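Uncharacterized protein Rv2277c (Mycobacterium tuberculosis, PDB 5VUG) is uncharacterised but probably hydrolyses phosphoric diesters, through a TIM-barrel domain of the glycerophosphodiester phosphodiesterase family. Local coordinates at residues A[60-65]-A[70-75]; A[15-18]-A[24-27]. All coordinates share one frame; numbering follows the deposited sequence.

Contact 1 (A[60-65]-A[70-75]); sequences SDLATL and GPVNSK
S60 meets the 70-75 segment through its backbone: its carbonyl oxygen lies 3.7 Å from P71 CA, and a water, donating to S60 O and accepting from V72 N, joins groups too far apart to bond directly. In D61, CG stands anti to the backbone N (chi1 -160°), and this swings OD1 towards G70, whose N-H reaches it at 2.9 Å (G70 N to D61 OD1) from the syn side, well out of the carboxylate plane. The anti side of the same oxygen accepts A63 N at 2.9 Å from D61 OD1, the signature of an Asx turn. Aspartate suits the place because its short side chain reaches both the amide two residues ahead and the one across the loop. The backbone angles of G70 by themselves call for glycine. The peptide of L62 then returns the bond, L62 N donating to G70 O at 2.8 Å and 170°. The side chain of L62 packs against the same oxygen, CG 3.2 Å from G70 O, and is flanked by two partners: CD1 lies 3.6 Å from K75 CE, the aliphatic stem of the lysine crossing it obliquely, while CD2 meets V72 CG2 at 4.2 Å, the two side chains at about a right angle. L80 of helix 77-80 touches all three residues. Since G70 gives its N-H to the carboxylate and receives a backbone N-H at its oxygen, both polar groups of this residue are engaged, and D61 OD1, gripped by two amides, is probably stabilised as the anion.

Contact 2 (A[15-18]-A[24-27]); sequences AHRA and PENT
The turn that leaves strand 12-16 of the TIM barrel and the turn that leads into helix 28-36 meet here, beside a glycerol, probably from the crystallisation liquor, that is hydrogen-bonded to H16 NE2. H16-R17 and P24-E25-N26 match the HR…PEN signature of glycerophosphodiester phosphodiesterases, consistent with a place at the active site. Both turns are type II beta turns, A15 to A18 and P24 to T27. R17 and N26 are joined through the backbone: N26 N donates to R17 O at 2.9 Å, from above the carbonyl plane. The side chains of R17 and E25 lie side by side, pointing the same way. R17 CG is anti to its carbonyl carbon (chi1 -42°), and the chain then runs extended to NE, with CG over the centre of one face of the H16 ring. Its NH2 meets E25 OE1 at 2.9 Å in a salt bridge, on the syn side of the carboxylate; the two planes are 50° apart. R17 CD also rests 3.4 Å from E25 OE2. N26 brings ND2 to 3.8 Å from R17 CB, while its OD1 takes the amide of T45. T27 binds P24 O through OG1, 2.8 Å apart, and also caps A30 N; threonine's short hydroxyl suits an N-cap. R17 binds E25 OE1, which T20 OG1 also hydrogen-bonds, and R58 binds OE2 in a salt bridge; together they set the carboxylate's orientation.

From the N terminus, strand 12-16 runs into contact 2, whose segments 15-18 and 24-27 close a short loop before helix 28-36. The chain then passes through strands 41-48 and 54-56 and enters contact 1, which closes a second short loop ahead of helix 77-80. The two loops follow in series, neither enclosing nor crossing the other, with centres about 17 Å apart. Contact 2 ties a barrel strand to the helix that follows it, deep in the domain; contact 1 shapes a more peripheral excursion after strand 54-56. They nevertheless touch, L65 CD1 lying 3.5 Å from E25 OE2, so the peripheral loop packs against the carboxylate of the inner one.

Contact 1 (A[60-65]-A[70-75])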
ATOM      1  N   SER A  60      24.214 -13.320  -3.982  1.00 11.45           N
ATOM      2  CA  SER A  60      24.277 -14.438  -3.047  1.00 13.16           C
ATOM      3  C   SER A  60      25.288 -15.496  -3.491  1.00 11.42           C
ATOM      4  O   SER A  60      25.863 -16.193  -2.645  1.00 13.58           O
ATOM      5  CB  SER A  60      22.890 -15.035  -2.830  1.00 18.99           C
ATOM      6  OG  SER A  60      22.328 -15.452  -4.058  1.00 24.55           O
ATOM      7  N   ASP A  61      25.537 -15.622  -4.795  1.00 12.39           N
ATOM      8  CA  ASP A  61      26.485 -16.606  -5.304  1.00 12.20           C
ATOM      9  C   ASP A  61      27.606 -15.932  -6.084  1.00 11.07           C
ATOM     10  O   ASP A  61      27.379 -14.975  -6.836  1.00 11.25           O
ATOM     11  CB  ASP A  61      25.819 -17.682  -6.172  1.00 13.02           C
ATOM     12  CG  ASP A  61      26.673 -18.938  -6.290  1.00 12.17           C
ATOM     13  OD1 ASP A  61      27.548 -19.007  -7.197  1.00 13.04           O
ATOM     14  OD2 ASP A  61      26.481 -19.852  -5.457  1.00 15.94           O
ATOM     15  N   LEU A  62      28.814 -16.464  -5.902  1.00 11.36           N
ATOM     16  CA  LEU A  62      29.995 -15.964  -6.596  1.00 10.25           C
ATOM     17  C   LEU A  62      29.889 -16.083  -8.115  1.00 10.08           C
ATOM     18  O   LEU A  62      30.575 -15.344  -8.831  1.00 11.09           O
ATOM     19  CB  LEU A  62      31.240 -16.691  -6.068  1.00 10.97           C
ATOM     20  CG  LEU A  62      31.622 -16.310  -4.631  1.00 12.39           C
ATOM     21  CD1 LEU A  62      32.542 -17.350  -4.030  1.00 15.16           C
ATOM     22  CD2 LEU A  62      32.297 -14.950  -4.624  1.00 14.25           C
ATOM     23  N   ALA A  63      29.070 -17.002  -8.631  1.00 11.54           N
ATOM     24  CA  ALA A  63      28.997 -17.158 -10.077  1.00 11.66           C
ATOM     25  C   ALA A  63      28.394 -15.944 -10.775  1.00 12.65           C
ATOM     26  O   ALA A  63      28.635 -15.747 -11.971  1.00 13.68           O
ATOM     27  CB  ALA A  63      28.204 -18.416 -10.444  1.00 12.49           C
ATOM     28  N   THR A  64      27.618 -15.125 -10.067  1.00 12.88           N
ATOM     29  CA  THR A  64      26.932 -14.023 -10.733  1.00 13.51           C
ATOM     30  C   THR A  64      27.923 -13.034 -11.333  1.00 11.38           C
ATOM     31  O   THR A  64      27.716 -12.535 -12.446  1.00 12.25           O
ATOM     32  CB  THR A  64      25.967 -13.345  -9.759  1.00 11.77           C
ATOM     33  OG1 THR A  64      24.991 -14.303  -9.330  1.00 12.84           O
ATOM     34  CG2 THR A  64      25.257 -12.168 -10.424  1.00 13.34           C
ATOM     35  N   LEU A  65      29.027 -12.766 -10.631  1.00 11.56           N
ATOM     36  CA  LEU A  65      29.974 -11.749 -11.076  1.00 10.47           C
ATOM     37  C   LEU A  65      31.423 -12.217 -11.167  1.00 12.18           C
ATOM     38  O   LEU A  65      32.291 -11.407 -11.517  1.00 13.42           O
ATOM     39  CB  LEU A  65      29.889 -10.506 -10.177  1.00 12.95           C
ATOM     40  CG  LEU A  65      28.507  -9.854 -10.086  1.00 12.71           C
ATOM     41  CD1 LEU A  65      28.513  -8.781  -8.986  1.00 11.28           C
ATOM     42  CD2 LEU A  65      28.104  -9.248 -11.426  1.00 12.14           C
ATOM     43  N   GLY A  70      29.557 -20.533  -5.711  1.00 13.20           N
ATOM     44  CA  GLY A  70      29.241 -20.839  -4.331  1.00 11.28           C
ATOM     45  C   GLY A  70      29.058 -19.580  -3.509  1.00 11.39           C
ATOM     46  O   GLY A  70      29.345 -18.476  -3.973  1.00 12.07           O
ATOM     47  N   PRO A  71      28.576 -19.710  -2.275  1.00 13.50           N
ATOM     48  CA  PRO A  71      28.407 -18.526  -1.426  1.00 14.24           C
ATOM     49  C   PRO A  71      29.758 -17.977  -0.984  1.00 13.50           C
ATOM     50  O   PRO A  71      30.763 -18.690  -0.934  1.00 14.75           O
ATOM     51  CB  PRO A  71      27.606 -19.055  -0.232  1.00 15.30           C
ATOM     52  CG  PRO A  71      27.909 -20.518  -0.191  1.00 17.77           C
ATOM     53  CD  PRO A  71      28.179 -20.955  -1.593  1.00 15.67           C
ATOM     54  N   VAL A  72      29.772 -16.679  -0.664  1.00 13.66           N
ATOM     55  CA  VAL A  72      31.001 -16.040  -0.196  1.00 13.00           C
ATOM     56  C   VAL A  72      31.606 -16.789   0.987  1.00 14.13           C
ATOM     57  O   VAL A  72      32.826 -17.001   1.048  1.00 14.02           O
ATOM     58  CB  VAL A  72      30.737 -14.565   0.148  1.00 11.17           C
ATOM     59  CG1 VAL A  72      31.976 -13.936   0.783  1.00 12.34           C
ATOM     60  CG2 VAL A  72      30.336 -13.822  -1.104  1.00 13.80           C
ATOM     61  N   ASN A  73      30.774 -17.190   1.950  1.00 13.08           N
ATOM     62  CA  ASN A  73      31.305 -17.856   3.136  1.00 13.93           C
ATOM     63  C   ASN A  73      31.690 -19.312   2.894  1.00 17.07           C
ATOM     64  O   ASN A  73      31.992 -20.029   3.859  1.00 19.14           O
ATOM     65  CB  ASN A  73      30.375 -17.700   4.349  1.00 15.81           C
ATOM     66  CG  ASN A  73      29.023 -18.358   4.159  1.00 18.73           C
ATOM     67  OD1 ASN A  73      28.814 -19.155   3.238  1.00 19.36           O
ATOM     68  ND2 ASN A  73      28.093 -18.045   5.058  1.00 20.61           N
ATOM     69  N   SER A  74      31.682 -19.772   1.646  1.00 16.05           N
ATOM     70  CA  SER A  74      32.212 -21.095   1.340  1.00 17.96           C
ATOM     71  C   SER A  74      33.687 -21.062   0.964  1.00 17.96           C
ATOM     72  O   SER A  74      34.266 -22.122   0.693  1.00 20.05           O
ATOM     73  CB  SER A  74      31.395 -21.784   0.237  1.00 16.40           C
ATOM     74  OG  SER A  74      31.666 -21.224  -1.043  1.00 17.65           O
ATOM     75  N   LYS A  75      34.300 -19.875   0.946  1.00 16.24           N
ATOM     76  CA  LYS A  75      35.689 -19.708   0.542  1.00 15.52           C
ATOM     77  C   LYS A  75      36.435 -18.859   1.561  1.00 16.54           C
ATOM     78  O   LYS A  75      35.859 -17.978   2.202  1.00 16.25           O
ATOM     79  CB  LYS A  75      35.797 -19.042  -0.842  1.00 15.87           C
ATOM     80  CG  LYS A  75      35.107 -19.817  -1.970  1.00 19.64           C
ATOM     81  CD  LYS A  75      35.589 -19.337  -3.333  1.00 22.55           C
ATOM     82  CE  LYS A  75      34.849 -20.038  -4.479  1.00 24.09           C
ATOM     83  NZ  LYS A  75      35.005 -21.525  -4.482  1.00 23.17           N
TER
HETATM   84  O   HOH W   1      27.287 -15.296  -0.488  1.00 14.46           O

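Contact 2 (A[15-18]-A[24-27])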
ATOM      1  N   ALA A  15      28.028   6.714  -4.645  1.00  9.48           N
ATOM      2  CA  ALA A  15      28.263   5.711  -5.691  1.00  9.36           C
ATOM      3  C   ALA A  15      27.702   4.358  -5.260  1.00  8.65           C
ATOM      4  O   ALA A  15      28.229   3.722  -4.337  1.00  9.90           O
ATOM      5  CB  ALA A  15      29.751   5.599  -6.006  1.00 10.20           C
ATOM      6  N   HIS A  16      26.662   3.894  -5.956  1.00  9.70           N
ATOM      7  CA  HIS A  16      25.991   2.648  -5.595  1.00  9.02           C
ATOM      8  C   HIS A  16      26.845   1.443  -5.979  1.00  8.84           C
ATOM      9  O   HIS A  16      27.101   1.212  -7.166  1.00  8.79           O
ATOM     10  CB  HIS A  16      24.653   2.577  -6.323  1.00  9.81           C
ATOM     11  CG  HIS A  16      23.819   1.399  -5.937  1.00 10.57           C
ATOM     12  ND1 HIS A  16      23.087   0.679  -6.854  1.00 10.98           N
ATOM     13  CD2 HIS A  16      23.592   0.819  -4.733  1.00 10.03           C
ATOM     14  CE1 HIS A  16      22.451  -0.303  -6.237  1.00 12.15           C
ATOM     15  NE2 HIS A  16      22.736  -0.239  -4.948  1.00 12.18           N
ATOM     16  N   ARG A  17      27.242   0.645  -4.982  1.00  8.11           N
ATOM     17  CA  ARG A  17      28.174  -0.472  -5.189  1.00  8.22           C
ATOM     18  C   ARG A  17      29.456   0.013  -5.862  1.00  9.89           C
ATOM     19  O   ARG A  17      30.033  -0.667  -6.714  1.00 10.41           O
ATOM     20  CB  ARG A  17      27.551  -1.633  -5.971  1.00 10.80           C
ATOM     21  CG  ARG A  17      26.130  -1.992  -5.582  1.00 14.93           C
ATOM     22  CD  ARG A  17      25.634  -3.082  -6.520  1.00 19.95           C
ATOM     23  NE  ARG A  17      24.198  -3.287  -6.413  1.00 17.04           N
ATOM     24  CZ  ARG A  17      23.446  -3.753  -7.397  1.00 14.14           C
ATOM     25  NH1 ARG A  17      22.147  -3.906  -7.214  1.00 18.45           N
ATOM     26  NH2 ARG A  17      23.997  -4.065  -8.567  1.00 13.38           N
ATOM     27  N   ALA A  18      29.891   1.217  -5.476  1.00 10.31           N
ATOM     28  CA  ALA A  18      31.058   1.887  -6.038  1.00 11.11           C
ATOM     29  C   ALA A  18      30.861   2.314  -7.486  1.00 11.93           C
ATOM     30  O   ALA A  18      31.837   2.640  -8.170  1.00 11.89           O
ATOM     31  CB  ALA A  18      32.360   1.084  -5.857  1.00 10.20           C
ATOM     32  N   PRO A  24      33.356  -2.503 -12.795  1.00 12.82           N
ATOM     33  CA  PRO A  24      32.873  -3.663 -12.027  1.00 12.23           C
ATOM     34  C   PRO A  24      32.520  -3.309 -10.591  1.00 12.28           C
ATOM     35  O   PRO A  24      33.345  -2.750  -9.859  1.00 13.49           O
ATOM     36  CB  PRO A  24      34.056  -4.636 -12.093  1.00 13.05           C
ATOM     37  CG  PRO A  24      34.667  -4.336 -13.450  1.00 12.67           C
ATOM     38  CD  PRO A  24      34.557  -2.833 -13.587  1.00 13.30           C
ATOM     39  N   GLU A  25      31.283  -3.597 -10.195  1.00 10.00           N
ATOM     40  CA  GLU A  25      30.799  -3.134  -8.903  1.00  9.51           C
ATOM     41  C   GLU A  25      31.622  -3.730  -7.766  1.00  9.39           C
ATOM     42  O   GLU A  25      32.152  -4.840  -7.858  1.00 12.08           O
ATOM     43  CB  GLU A  25      29.325  -3.493  -8.726  1.00 10.07           C
ATOM     44  CG  GLU A  25      29.023  -4.988  -8.795  1.00 11.08           C
ATOM     45  CD  GLU A  25      27.587  -5.282  -8.479  1.00 12.05           C
ATOM     46  OE1 GLU A  25      26.714  -4.863  -9.258  1.00 17.57           O
ATOM     47  OE2 GLU A  25      27.327  -5.919  -7.441  1.00 11.46           O
ATOM     48  N   ASN A  26      31.741  -2.969  -6.680  1.00  8.12           N
ATOM     49  CA  ASN A  26      32.363  -3.474  -5.462  1.00  9.04           C
ATOM     50  C   ASN A  26      33.817  -3.924  -5.670  1.00 11.45           C
ATOM     51  O   ASN A  26      34.284  -4.870  -5.031  1.00 11.36           O
ATOM     52  CB  ASN A  26      31.511  -4.571  -4.818  1.00 11.11           C
ATOM     53  CG  ASN A  26      30.278  -4.018  -4.126  1.00  9.76           C
ATOM     54  OD1 ASN A  26      30.358  -3.017  -3.398  1.00 11.30           O
ATOM     55  ND2 ASN A  26      29.125  -4.671  -4.339  1.00  9.52           N
ATOM     56  N   THR A  27      34.554  -3.224  -6.539  1.00 11.54           N
ATOM     57  CA  THR A  27      35.986  -3.459  -6.719  1.00  9.94           C
ATOM     58  C   THR A  27      36.767  -2.190  -6.398  1.00 10.48           C
ATOM     59  O   THR A  27      36.223  -1.087  -6.419  1.00 11.30           O
ATOM     60  CB  THR A  27      36.337  -3.912  -8.150  1.00 11.28           C
ATOM     61  OG1 THR A  27      36.000  -2.872  -9.077  1.00 12.84           O
ATOM     62  CG2 THR A  27      35.589  -5.204  -8.500  1.00 13.91           C
TER